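Local coordinates for integral membrane indolylacetylinositol arabinosyltransferase EmbC (PDB 7BVE), which probably transfers arabinose units in building the arabinan of the mycobacterial cell wall, at residues M266-W270 with L372-L376; C341-I345 with A367-F371; R383-A389 with H574-V578. All coordinates share one frame; numbering follows the deposited sequence.

Contact 1: M266-W270 with L372-L376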
ATOM      1  N   MET A 266      21.854  26.199 -13.380  1.00 15.07           N
ATOM      2  CA  MET A 266      20.907  25.088 -13.287  1.00 15.07           C
ATOM      3  C   MET A 266      19.562  25.555 -12.747  1.00 15.07           C
ATOM      4  O   MET A 266      18.513  25.114 -13.227  1.00 15.07           O
ATOM      5  CB  MET A 266      21.459  23.968 -12.403  1.00 15.07           C
ATOM      6  CG  MET A 266      22.784  23.383 -12.845  1.00 15.07           C
ATOM      7  SD  MET A 266      22.846  22.562 -14.431  1.00 15.07           S
ATOM      8  CE  MET A 266      22.135  21.000 -13.977  1.00 15.07           C
ATOM      9  N   LEU A 267      19.573  26.486 -11.784  1.00 15.07           N
ATOM     10  CA  LEU A 267      18.318  27.000 -11.235  1.00 15.07           C
ATOM     11  C   LEU A 267      17.541  27.834 -12.247  1.00 15.07           C
ATOM     12  O   LEU A 267      16.318  27.699 -12.347  1.00 15.07           O
ATOM     13  CB  LEU A 267      18.579  27.822  -9.978  1.00 15.07           C
ATOM     14  CG  LEU A 267      18.954  27.107  -8.687  1.00 15.07           C
ATOM     15  CD1 LEU A 267      19.363  28.109  -7.658  1.00 15.07           C
ATOM     16  CD2 LEU A 267      17.776  26.344  -8.194  1.00 15.07           C
ATOM     17  N   VAL A 268      18.221  28.693 -13.009  1.00 15.07           N
ATOM     18  CA  VAL A 268      17.525  29.529 -13.991  1.00 15.07           C
ATOM     19  C   VAL A 268      16.967  28.679 -15.138  1.00 15.07           C
ATOM     20  O   VAL A 268      15.819  28.860 -15.580  1.00 15.07           O
ATOM     21  CB  VAL A 268      18.468  30.637 -14.495  1.00 15.07           C
ATOM     22  CG1 VAL A 268      17.856  31.411 -15.621  1.00 15.07           C
ATOM     23  CG2 VAL A 268      18.788  31.587 -13.378  1.00 15.07           C
ATOM     24  N   TRP A 269      17.744  27.701 -15.602  1.00 15.07           N
ATOM     25  CA  TRP A 269      17.275  26.873 -16.704  1.00 15.07           C
ATOM     26  C   TRP A 269      16.155  25.935 -16.267  1.00 15.07           C
ATOM     27  O   TRP A 269      15.241  25.652 -17.045  1.00 15.07           O
ATOM     28  CB  TRP A 269      18.459  26.120 -17.300  1.00 15.07           C
ATOM     29  CG  TRP A 269      18.179  25.300 -18.521  1.00 15.07           C
ATOM     30  CD1 TRP A 269      18.311  23.956 -18.640  1.00 15.07           C
ATOM     31  CD2 TRP A 269      17.692  25.767 -19.785  1.00 15.07           C
ATOM     32  NE1 TRP A 269      17.970  23.558 -19.903  1.00 15.07           N
ATOM     33  CE2 TRP A 269      17.600  24.656 -20.630  1.00 15.07           C
ATOM     34  CE3 TRP A 269      17.349  27.025 -20.290  1.00 15.07           C
ATOM     35  CZ2 TRP A 269      17.139  24.752 -21.934  1.00 15.07           C
ATOM     36  CZ3 TRP A 269      16.911  27.119 -21.586  1.00 15.07           C
ATOM     37  CH2 TRP A 269      16.810  25.992 -22.394  1.00 15.07           C
ATOM     38  N   TRP A 270      16.173  25.481 -15.018  1.00 15.07           N
ATOM     39  CA  TRP A 270      15.040  24.715 -14.520  1.00 15.07           C
ATOM     40  C   TRP A 270      13.828  25.600 -14.274  1.00 15.07           C
ATOM     41  O   TRP A 270      12.698  25.112 -14.291  1.00 15.07           O
ATOM     42  CB  TRP A 270      15.436  24.002 -13.242  1.00 15.07           C
ATOM     43  CG  TRP A 270      14.403  23.131 -12.675  1.00 15.07           C
ATOM     44  CD1 TRP A 270      13.569  23.423 -11.654  1.00 15.07           C
ATOM     45  CD2 TRP A 270      14.114  21.794 -13.060  1.00 15.07           C
ATOM     46  NE1 TRP A 270      12.763  22.358 -11.382  1.00 15.07           N
ATOM     47  CE2 TRP A 270      13.078  21.341 -12.237  1.00 15.07           C
ATOM     48  CE3 TRP A 270      14.627  20.936 -14.029  1.00 15.07           C
ATOM     49  CZ2 TRP A 270      12.548  20.073 -12.349  1.00 15.07           C
ATOM     50  CZ3 TRP A 270      14.100  19.684 -14.140  1.00 15.07           C
ATOM     51  CH2 TRP A 270      13.077  19.257 -13.300  1.00 15.07           C
ATOM     52  N   LEU A 372      20.655  20.734  -5.022  1.00 15.07           N
ATOM     53  CA  LEU A 372      19.904  20.697  -6.274  1.00 15.07           C
ATOM     54  C   LEU A 372      19.019  19.459  -6.378  1.00 15.07           C
ATOM     55  O   LEU A 372      17.911  19.537  -6.916  1.00 15.07           O
ATOM     56  CB  LEU A 372      20.850  20.782  -7.461  1.00 15.07           C
ATOM     57  CG  LEU A 372      21.501  22.134  -7.678  1.00 15.07           C
ATOM     58  CD1 LEU A 372      22.515  22.004  -8.761  1.00 15.07           C
ATOM     59  CD2 LEU A 372      20.460  23.137  -8.070  1.00 15.07           C
ATOM     60  N   ALA A 373      19.468  18.324  -5.837  1.00 15.07           N
ATOM     61  CA  ALA A 373      18.683  17.096  -5.903  1.00 15.07           C
ATOM     62  C   ALA A 373      17.430  17.170  -5.049  1.00 15.07           C
ATOM     63  O   ALA A 373      16.445  16.488  -5.340  1.00 15.07           O
ATOM     64  CB  ALA A 373      19.538  15.906  -5.477  1.00 15.07           C
ATOM     65  N   PHE A 374      17.444  17.971  -3.991  1.00 15.07           N
ATOM     66  CA  PHE A 374      16.198  18.257  -3.287  1.00 15.07           C
ATOM     67  C   PHE A 374      15.391  19.401  -3.882  1.00 15.07           C
ATOM     68  O   PHE A 374      14.159  19.346  -3.852  1.00 15.07           O
ATOM     69  CB  PHE A 374      16.471  18.556  -1.819  1.00 15.07           C
ATOM     70  CG  PHE A 374      16.395  17.364  -0.949  1.00 15.07           C
ATOM     71  CD1 PHE A 374      15.152  16.968  -0.470  1.00 15.07           C
ATOM     72  CD2 PHE A 374      17.496  16.627  -0.611  1.00 15.07           C
ATOM     73  CE1 PHE A 374      15.027  15.886   0.328  1.00 15.07           C
ATOM     74  CE2 PHE A 374      17.383  15.536   0.202  1.00 15.07           C
ATOM     75  CZ  PHE A 374      16.135  15.157   0.670  1.00 15.07           C
ATOM     76  N   TRP A 375      16.039  20.433  -4.420  1.00 15.07           N
ATOM     77  CA  TRP A 375      15.310  21.608  -4.878  1.00 15.07           C
ATOM     78  C   TRP A 375      14.555  21.350  -6.168  1.00 15.07           C
ATOM     79  O   TRP A 375      13.425  21.819  -6.318  1.00 15.07           O
ATOM     80  CB  TRP A 375      16.260  22.781  -5.090  1.00 15.07           C
ATOM     81  CG  TRP A 375      15.519  24.035  -5.370  1.00 15.07           C
ATOM     82  CD1 TRP A 375      15.212  24.555  -6.585  1.00 15.07           C
ATOM     83  CD2 TRP A 375      14.996  24.939  -4.405  1.00 15.07           C
ATOM     84  NE1 TRP A 375      14.513  25.719  -6.440  1.00 15.07           N
ATOM     85  CE2 TRP A 375      14.371  25.977  -5.106  1.00 15.07           C
ATOM     86  CE3 TRP A 375      14.989  24.967  -3.011  1.00 15.07           C
ATOM     87  CZ2 TRP A 375      13.744  27.017  -4.467  1.00 15.07           C
ATOM     88  CZ3 TRP A 375      14.375  26.004  -2.383  1.00 15.07           C
ATOM     89  CH2 TRP A 375      13.771  27.022  -3.108  1.00 15.07           C
ATOM     90  N   LEU A 376      15.168  20.648  -7.129  1.00 15.07           N
ATOM     91  CA  LEU A 376      14.584  20.617  -8.469  1.00 15.07           C
ATOM     92  C   LEU A 376      13.302  19.787  -8.568  1.00 15.07           C
ATOM     93  O   LEU A 376      12.314  20.313  -9.104  1.00 15.07           O
ATOM     94  CB  LEU A 376      15.642  20.200  -9.499  1.00 15.07           C
ATOM     95  CG  LEU A 376      16.878  21.080  -9.664  1.00 15.07           C
ATOM     96  CD1 LEU A 376      17.703  20.563 -10.805  1.00 15.07           C
ATOM     97  CD2 LEU A 376      16.547  22.528  -9.866  1.00 15.07           C
TER
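Trp270 and Leu376 make the close end of this buried contact, which joins helix 258-272, predicted to span the membrane, to helix 361-378 within a region assigned to the GT-C clan. The methyl CD2 of Leu376 sits over one face of the indole, 3.8 Å from the centroid of the five-membered ring of Trp270 and 22° off its normal, a CH-pi contact. With CG of Trp270 anti to the backbone N (chi1 -177°), the flat ring swings across towards helix 361-378, and CB of Leu376 lies over the same ring nearer its rim. A second close spot is CD2 of Leu267, which meets CD1 of Trp375 at 3.5 Å, the two side chains crossing at about a right angle.

Towards Met266 the packing thins out. CB of Met266 comes no nearer than 4.3 Å to CD1 of Leu372, and Met266 is partly exposed. Val268 and Trp269 of the same turn are exposed and take no part. The segment axes run nearly parallel, 19° apart, and 11.6 Å from each other, so large side chains span the gap. Helix 688-710 flanks the pair at Met266, Trp270 and Leu372, while helix 332-349 packs against Leu267 and Trp375.

Contact 2: C341-I345 with A367-F371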
ATOM      1  N   CYS A 341      18.907  30.666  -0.642  1.00 15.07           N
ATOM      2  CA  CYS A 341      19.158  29.474   0.155  1.00 15.07           C
ATOM      3  C   CYS A 341      20.548  28.909  -0.111  1.00 15.07           C
ATOM      4  O   CYS A 341      21.272  28.561   0.827  1.00 15.07           O
ATOM      5  CB  CYS A 341      18.065  28.446  -0.139  1.00 15.07           C
ATOM      6  SG  CYS A 341      18.054  26.979   0.862  1.00 15.07           S
ATOM      7  N   TRP A 342      20.974  28.873  -1.378  1.00 15.07           N
ATOM      8  CA  TRP A 342      22.331  28.391  -1.652  1.00 15.07           C
ATOM      9  C   TRP A 342      23.411  29.374  -1.206  1.00 15.07           C
ATOM     10  O   TRP A 342      24.489  28.959  -0.773  1.00 15.07           O
ATOM     11  CB  TRP A 342      22.498  28.061  -3.130  1.00 15.07           C
ATOM     12  CG  TRP A 342      23.931  27.819  -3.523  1.00 15.07           C
ATOM     13  CD1 TRP A 342      24.690  28.634  -4.303  1.00 15.07           C
ATOM     14  CD2 TRP A 342      24.794  26.749  -3.106  1.00 15.07           C
ATOM     15  NE1 TRP A 342      25.957  28.125  -4.422  1.00 15.07           N
ATOM     16  CE2 TRP A 342      26.047  26.968  -3.703  1.00 15.07           C
ATOM     17  CE3 TRP A 342      24.625  25.613  -2.310  1.00 15.07           C
ATOM     18  CZ2 TRP A 342      27.120  26.111  -3.517  1.00 15.07           C
ATOM     19  CZ3 TRP A 342      25.693  24.771  -2.123  1.00 15.07           C
ATOM     20  CH2 TRP A 342      26.919  25.008  -2.742  1.00 15.07           C
ATOM     21  N   TRP A 343      23.150  30.677  -1.286  1.00 15.07           N
ATOM     22  CA  TRP A 343      24.166  31.626  -0.835  1.00 15.07           C
ATOM     23  C   TRP A 343      24.277  31.643   0.693  1.00 15.07           C
ATOM     24  O   TRP A 343      25.374  31.825   1.239  1.00 15.07           O
ATOM     25  CB  TRP A 343      23.868  32.996  -1.455  1.00 15.07           C
ATOM     26  CG  TRP A 343      24.302  33.024  -2.927  1.00 15.07           C
ATOM     27  CD1 TRP A 343      23.708  32.374  -3.990  1.00 15.07           C
ATOM     28  CD2 TRP A 343      25.371  33.780  -3.492  1.00 15.07           C
ATOM     29  NE1 TRP A 343      24.372  32.630  -5.151  1.00 15.07           N
ATOM     30  CE2 TRP A 343      25.394  33.499  -4.884  1.00 15.07           C
ATOM     31  CE3 TRP A 343      26.327  34.656  -2.957  1.00 15.07           C
ATOM     32  CZ2 TRP A 343      26.313  34.062  -5.733  1.00 15.07           C
ATOM     33  CZ3 TRP A 343      27.225  35.211  -3.812  1.00 15.07           C
ATOM     34  CH2 TRP A 343      27.213  34.912  -5.186  1.00 15.07           C
ATOM     35  N   VAL A 344      23.179  31.348   1.395  1.00 15.07           N
ATOM     36  CA  VAL A 344      23.230  31.154   2.844  1.00 15.07           C
ATOM     37  C   VAL A 344      23.972  29.867   3.199  1.00 15.07           C
ATOM     38  O   VAL A 344      24.762  29.845   4.146  1.00 15.07           O
ATOM     39  CB  VAL A 344      21.805  31.195   3.437  1.00 15.07           C
ATOM     40  CG1 VAL A 344      21.754  30.669   4.842  1.00 15.07           C
ATOM     41  CG2 VAL A 344      21.305  32.614   3.475  1.00 15.07           C
ATOM     42  N   ILE A 345      23.769  28.790   2.430  1.00 18.80           N
ATOM     43  CA  ILE A 345      24.482  27.534   2.700  1.00 18.80           C
ATOM     44  C   ILE A 345      25.984  27.692   2.480  1.00 18.80           C
ATOM     45  O   ILE A 345      26.795  27.313   3.328  1.00 18.80           O
ATOM     46  CB  ILE A 345      23.916  26.385   1.845  1.00 18.80           C
ATOM     47  CG1 ILE A 345      22.557  25.930   2.355  1.00 18.80           C
ATOM     48  CG2 ILE A 345      24.859  25.204   1.796  1.00 18.80           C
ATOM     49  CD1 ILE A 345      21.895  24.940   1.452  1.00 18.80           C
ATOM     50  N   ALA A 367      27.599  19.318  -1.420  1.00 15.07           N
ATOM     51  CA  ALA A 367      26.565  20.149  -0.828  1.00 15.07           C
ATOM     52  C   ALA A 367      25.706  20.793  -1.906  1.00 15.07           C
ATOM     53  O   ALA A 367      24.473  20.808  -1.796  1.00 15.07           O
ATOM     54  CB  ALA A 367      27.199  21.214   0.057  1.00 15.07           C
ATOM     55  N   ALA A 368      26.341  21.291  -2.974  1.00 15.07           N
ATOM     56  CA  ALA A 368      25.611  21.786  -4.130  1.00 15.07           C
ATOM     57  C   ALA A 368      24.771  20.703  -4.785  1.00 15.07           C
ATOM     58  O   ALA A 368      23.641  20.961  -5.220  1.00 15.07           O
ATOM     59  CB  ALA A 368      26.591  22.383  -5.137  1.00 15.07           C
ATOM     60  N   GLY A 369      25.277  19.474  -4.814  1.00 15.07           N
ATOM     61  CA  GLY A 369      24.532  18.378  -5.431  1.00 15.07           C
ATOM     62  C   GLY A 369      23.301  17.950  -4.655  1.00 15.07           C
ATOM     63  O   GLY A 369      22.246  17.738  -5.244  1.00 15.07           O
ATOM     64  N   LEU A 370      23.417  17.791  -3.331  1.00 15.07           N
ATOM     65  CA  LEU A 370      22.231  17.440  -2.548  1.00 15.07           C
ATOM     66  C   LEU A 370      21.237  18.591  -2.465  1.00 15.07           C
ATOM     67  O   LEU A 370      20.022  18.354  -2.406  1.00 15.07           O
ATOM     68  CB  LEU A 370      22.614  16.967  -1.152  1.00 15.07           C
ATOM     69  CG  LEU A 370      22.884  15.487  -0.924  1.00 15.07           C
ATOM     70  CD1 LEU A 370      23.434  15.282   0.444  1.00 15.07           C
ATOM     71  CD2 LEU A 370      21.558  14.780  -1.014  1.00 15.07           C
ATOM     72  N   PHE A 371      21.721  19.839  -2.499  1.00 15.07           N
ATOM     73  CA  PHE A 371      20.814  20.977  -2.587  1.00 15.07           C
ATOM     74  C   PHE A 371      20.003  20.946  -3.875  1.00 15.07           C
ATOM     75  O   PHE A 371      18.781  21.102  -3.840  1.00 15.07           O
ATOM     76  CB  PHE A 371      21.580  22.287  -2.466  1.00 15.07           C
ATOM     77  CG  PHE A 371      20.728  23.483  -2.703  1.00 15.07           C
ATOM     78  CD1 PHE A 371      19.769  23.852  -1.790  1.00 15.07           C
ATOM     79  CD2 PHE A 371      20.873  24.228  -3.856  1.00 15.07           C
ATOM     80  CE1 PHE A 371      18.970  24.933  -2.018  1.00 15.07           C
ATOM     81  CE2 PHE A 371      20.074  25.307  -4.087  1.00 15.07           C
ATOM     82  CZ  PHE A 371      19.126  25.663  -3.163  1.00 15.07           C
TER
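Phe371 reaches across from helix 361-378 and is met by three residues of the helical segment 341-345, each at a different part of its ring. With CG anti to the backbone N (chi1 173°), the ring comes up against CB of Trp342, which lies 3.8 Å from CE2 of Phe371. At CE1 of Phe371, SG of Cys341 approaches at 3.6 Å; this sulfur-aromatic contact is oblique, 67° off the ring normal. CD1 of Ile345 touches CD1 of Phe371 at 4.0 Å.

These two helices follow each other in the chain as an antiparallel hairpin, their segments 150° apart in direction, within the GT-C-type membrane region of the enzyme. The indole of Trp342 reaches past Phe371, with no ring stack between them. Its six-membered ring extends to the small residues one turn earlier and lies against their backbone, with CH2 of Trp342 3.6 Å from CB of Ala368 and CZ3 of Trp342 4.0 Å from the carbonyl carbon of Ala367. NE1 of Trp342, on the five-membered ring, is hydrogen-bonded to OD1 of Asp260 on helix 258-272, and Val263 of that helix touches both Trp342 and Ala368.

Contact 3: R383-A389 with H574-V578. With PO4 (phosphate ion), chain F.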
ATOM      1  N   ARG A 383       4.005  26.375  -3.533  1.00 16.55           N
ATOM      2  CA  ARG A 383       3.754  25.769  -2.234  1.00 16.55           C
ATOM      3  C   ARG A 383       4.588  26.449  -1.143  1.00 16.55           C
ATOM      4  O   ARG A 383       5.508  27.209  -1.445  1.00 16.55           O
ATOM      5  CB  ARG A 383       4.046  24.270  -2.333  1.00 16.55           C
ATOM      6  CG  ARG A 383       2.943  23.540  -3.058  1.00 16.55           C
ATOM      7  CD  ARG A 383       3.058  22.045  -2.974  1.00 16.55           C
ATOM      8  NE  ARG A 383       2.966  21.566  -1.590  1.00 16.55           N
ATOM      9  CZ  ARG A 383       1.826  21.393  -0.942  1.00 16.55           C
ATOM     10  NH1 ARG A 383       0.672  21.672  -1.530  1.00 16.55           N
ATOM     11  NH2 ARG A 383       1.832  20.960   0.304  1.00 16.55           N
ATOM     12  N   PRO A 384       4.274  26.236   0.139  1.00 15.07           N
ATOM     13  CA  PRO A 384       5.072  26.871   1.191  1.00 15.07           C
ATOM     14  C   PRO A 384       6.413  26.214   1.475  1.00 15.07           C
ATOM     15  O   PRO A 384       7.105  26.666   2.387  1.00 15.07           O
ATOM     16  CB  PRO A 384       4.157  26.770   2.419  1.00 15.07           C
ATOM     17  CG  PRO A 384       3.326  25.621   2.172  1.00 15.07           C
ATOM     18  CD  PRO A 384       3.052  25.632   0.722  1.00 15.07           C
ATOM     19  N   GLU A 385       6.816  25.195   0.727  1.00 15.07           N
ATOM     20  CA  GLU A 385       8.028  24.416   0.966  1.00 15.07           C
ATOM     21  C   GLU A 385       9.342  25.213   0.871  1.00 15.07           C
ATOM     22  O   GLU A 385      10.202  25.023   1.744  1.00 15.07           O
ATOM     23  CB  GLU A 385       8.047  23.222   0.006  1.00 15.07           C
ATOM     24  CG  GLU A 385       6.799  22.376   0.034  1.00 15.07           C
ATOM     25  CD  GLU A 385       6.660  21.600   1.300  1.00 15.07           C
ATOM     26  OE1 GLU A 385       7.702  21.197   1.839  1.00 15.07           O
ATOM     27  OE2 GLU A 385       5.521  21.392   1.757  1.00 15.07           O
ATOM     28  N   PRO A 386       9.568  26.106  -0.123  1.00 15.07           N
ATOM     29  CA  PRO A 386      10.786  26.934  -0.047  1.00 15.07           C
ATOM     30  C   PRO A 386      10.810  27.929   1.098  1.00 15.07           C
ATOM     31  O   PRO A 386      11.894  28.231   1.617  1.00 15.07           O
ATOM     32  CB  PRO A 386      10.798  27.652  -1.397  1.00 15.07           C
ATOM     33  CG  PRO A 386       9.450  27.611  -1.877  1.00 15.07           C
ATOM     34  CD  PRO A 386       8.917  26.322  -1.434  1.00 15.07           C
ATOM     35  N   ILE A 387       9.645  28.443   1.501  1.00 15.07           N
ATOM     36  CA  ILE A 387       9.562  29.359   2.636  1.00 15.07           C
ATOM     37  C   ILE A 387       9.990  28.651   3.911  1.00 15.07           C
ATOM     38  O   ILE A 387      10.771  29.180   4.707  1.00 15.07           O
ATOM     39  CB  ILE A 387       8.136  29.931   2.770  1.00 15.07           C
ATOM     40  CG1 ILE A 387       7.753  30.807   1.581  1.00 15.07           C
ATOM     41  CG2 ILE A 387       7.989  30.742   4.028  1.00 15.07           C
ATOM     42  CD1 ILE A 387       6.934  30.112   0.524  1.00 15.07           C
ATOM     43  N   ILE A 388       9.531  27.414   4.086  1.00 15.07           N
ATOM     44  CA  ILE A 388       9.850  26.648   5.283  1.00 15.07           C
ATOM     45  C   ILE A 388      11.314  26.219   5.281  1.00 15.07           C
ATOM     46  O   ILE A 388      11.975  26.247   6.324  1.00 15.07           O
ATOM     47  CB  ILE A 388       8.884  25.458   5.399  1.00 15.07           C
ATOM     48  CG1 ILE A 388       7.457  25.968   5.535  1.00 15.07           C
ATOM     49  CG2 ILE A 388       9.186  24.629   6.609  1.00 15.07           C
ATOM     50  CD1 ILE A 388       6.420  24.913   5.342  1.00 15.07           C
ATOM     51  N   ALA A 389      11.859  25.873   4.108  1.00 15.07           N
ATOM     52  CA  ALA A 389      13.273  25.501   4.018  1.00 15.07           C
ATOM     53  C   ALA A 389      14.194  26.674   4.358  1.00 15.07           C
ATOM     54  O   ALA A 389      15.119  26.547   5.182  1.00 15.07           O
ATOM     55  CB  ALA A 389      13.576  24.973   2.620  1.00 15.07           C
ATOM     56  N   HIS A 574       5.475  15.319  -1.584  1.00 15.13           N
ATOM     57  CA  HIS A 574       6.073  16.641  -1.749  1.00 15.13           C
ATOM     58  C   HIS A 574       6.246  17.407  -0.450  1.00 15.13           C
ATOM     59  O   HIS A 574       6.626  18.576  -0.501  1.00 15.13           O
ATOM     60  CB  HIS A 574       5.269  17.491  -2.732  1.00 15.13           C
ATOM     61  CG  HIS A 574       3.809  17.547  -2.436  1.00 15.13           C
ATOM     62  ND1 HIS A 574       2.909  16.661  -2.995  1.00 15.13           N
ATOM     63  CD2 HIS A 574       3.080  18.359  -1.638  1.00 15.13           C
ATOM     64  CE1 HIS A 574       1.693  16.945  -2.562  1.00 15.13           C
ATOM     65  NE2 HIS A 574       1.774  17.961  -1.737  1.00 15.13           N
ATOM     66  N   HIS A 575       5.992  16.792   0.699  1.00 15.07           N
ATOM     67  CA  HIS A 575       6.321  17.406   1.971  1.00 15.07           C
ATOM     68  C   HIS A 575       7.769  17.189   2.361  1.00 15.07           C
ATOM     69  O   HIS A 575       8.195  17.715   3.392  1.00 15.07           O
ATOM     70  CB  HIS A 575       5.424  16.862   3.073  1.00 15.07           C
ATOM     71  CG  HIS A 575       3.985  17.220   2.912  1.00 15.07           C
ATOM     72  ND1 HIS A 575       2.995  16.691   3.706  1.00 15.07           N
ATOM     73  CD2 HIS A 575       3.363  18.046   2.040  1.00 15.07           C
ATOM     74  CE1 HIS A 575       1.827  17.176   3.333  1.00 15.07           C
ATOM     75  NE2 HIS A 575       2.022  18.002   2.324  1.00 15.07           N
ATOM     76  N   PHE A 576       8.531  16.417   1.585  1.00 15.07           N
ATOM     77  CA  PHE A 576       9.956  16.268   1.835  1.00 15.07           C
ATOM     78  C   PHE A 576      10.765  17.456   1.349  1.00 15.07           C
ATOM     79  O   PHE A 576      11.978  17.477   1.558  1.00 15.07           O
ATOM     80  CB  PHE A 576      10.506  15.005   1.176  1.00 15.07           C
ATOM     81  CG  PHE A 576      10.102  13.729   1.847  1.00 15.07           C
ATOM     82  CD1 PHE A 576      10.667  13.362   3.054  1.00 15.07           C
ATOM     83  CD2 PHE A 576       9.220  12.855   1.240  1.00 15.07           C
ATOM     84  CE1 PHE A 576      10.318  12.182   3.662  1.00 15.07           C
ATOM     85  CE2 PHE A 576       8.875  11.670   1.842  1.00 15.07           C
ATOM     86  CZ  PHE A 576       9.427  11.334   3.048  1.00 15.07           C
ATOM     87  N   GLY A 577      10.135  18.441   0.716  1.00 15.07           N
ATOM     88  CA  GLY A 577      10.833  19.609   0.221  1.00 15.07           C
ATOM     89  C   GLY A 577      11.319  20.561   1.290  1.00 15.07           C
ATOM     90  O   GLY A 577      12.046  21.502   0.961  1.00 15.07           O
ATOM     91  N   VAL A 578      10.936  20.350   2.554  1.00 15.07           N
ATOM     92  CA  VAL A 578      11.442  21.151   3.666  1.00 15.07           C
ATOM     93  C   VAL A 578      12.874  20.815   4.035  1.00 15.07           C
ATOM     94  O   VAL A 578      13.486  21.552   4.814  1.00 15.07           O
ATOM     95  CB  VAL A 578      10.581  20.966   4.930  1.00 15.07           C
ATOM     96  CG1 VAL A 578       9.189  21.444   4.689  1.00 15.07           C
ATOM     97  CG2 VAL A 578      10.546  19.518   5.332  1.00 15.07           C
TER
HETATM   98  P   PO4 F1102      -1.495  20.159   2.542  1.00 81.26           P
HETATM   99  O1  PO4 F1102      -0.522  21.309   2.476  1.00 81.26           O
HETATM  100  O2  PO4 F1102      -1.383  19.331   1.289  1.00 81.26           O
HETATM  101  O3  PO4 F1102      -1.176  19.311   3.747  1.00 81.26           O
HETATM  102  O4  PO4 F1102      -2.901  20.681   2.667  1.00 81.26           O
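Arg383 and His574 meet in the GT-C-type core of the enzyme, where the start of helix 385-405 lies against the loop ahead of helix 582-592. Arg383 belongs to the ethambutol pocket; its NH1 forms a salt bridge with Asp279 of that pocket, and Trp572, another pocket residue, meets the His574 ring.

The ring contact comes first. A bend at chi3 turns the guanidinium across His574, whose CD2 lies over one guanidinium face at 3.2 Å from NE of Arg383. The two planes stand 71° apart, far from a parallel stack, and NH2 of Arg383 lies at the edge of the His574 ring, near its plane.

Polar contacts gather at NH2 of Arg383. It donates a hydrogen bond to O1 of the phosphate ion (3.2 Å, 153° at the hydrogen), and Thr570 also bonds that phosphate. NE2 of His575 approaches NH2 of Arg383 to 3.6 Å without a hydrogen bond, with NH2 at the edge of the His575 ring. The salt bridge from NH2 of Arg383 back to OE2 of Glu385 is long, 4.0 Å.

Glu385 turns inward from the first turn of the helix, its chain bent at chi2. The carboxylate plane is only 9° from that of the His575 ring, and OE2 of Glu385 makes a weak hydrogen bond to Thr427. CD of Glu385 packs 3.5 Å from the carbonyl O of His574.

One turn farther on, CB of Ala389 passes alongside the carbonyl O of Gly577 at 4.1 Å. Apolar packing is left to Ile388 and Val578, which lie side by side and point the same way, with CG2 of Ile388 3.7 Å from CG1 of Val578.

In the fold
Starting at the N terminus, helix 258-272 comes first, and contact 1 brings it against helix 361-378, closing a loop of 101 residues that is a little over half helical. Within that loop, helix 332-349 folds back on the earlier part of helix 361-378; contact 2 thus closes a short turnaround of 21 residues inside the larger one. Helix 361-378 serves both, residues 367-371 running directly into 372-376. Contact 3 follows in series: helix 385-405 begins soon after, and its start is joined to residues 574-578 across 184 residues. Trp375 touches Pro386 and Phe374 meets Phe576, connecting contact 1 to contact 3, whereas contacts 2 and 3 do not touch.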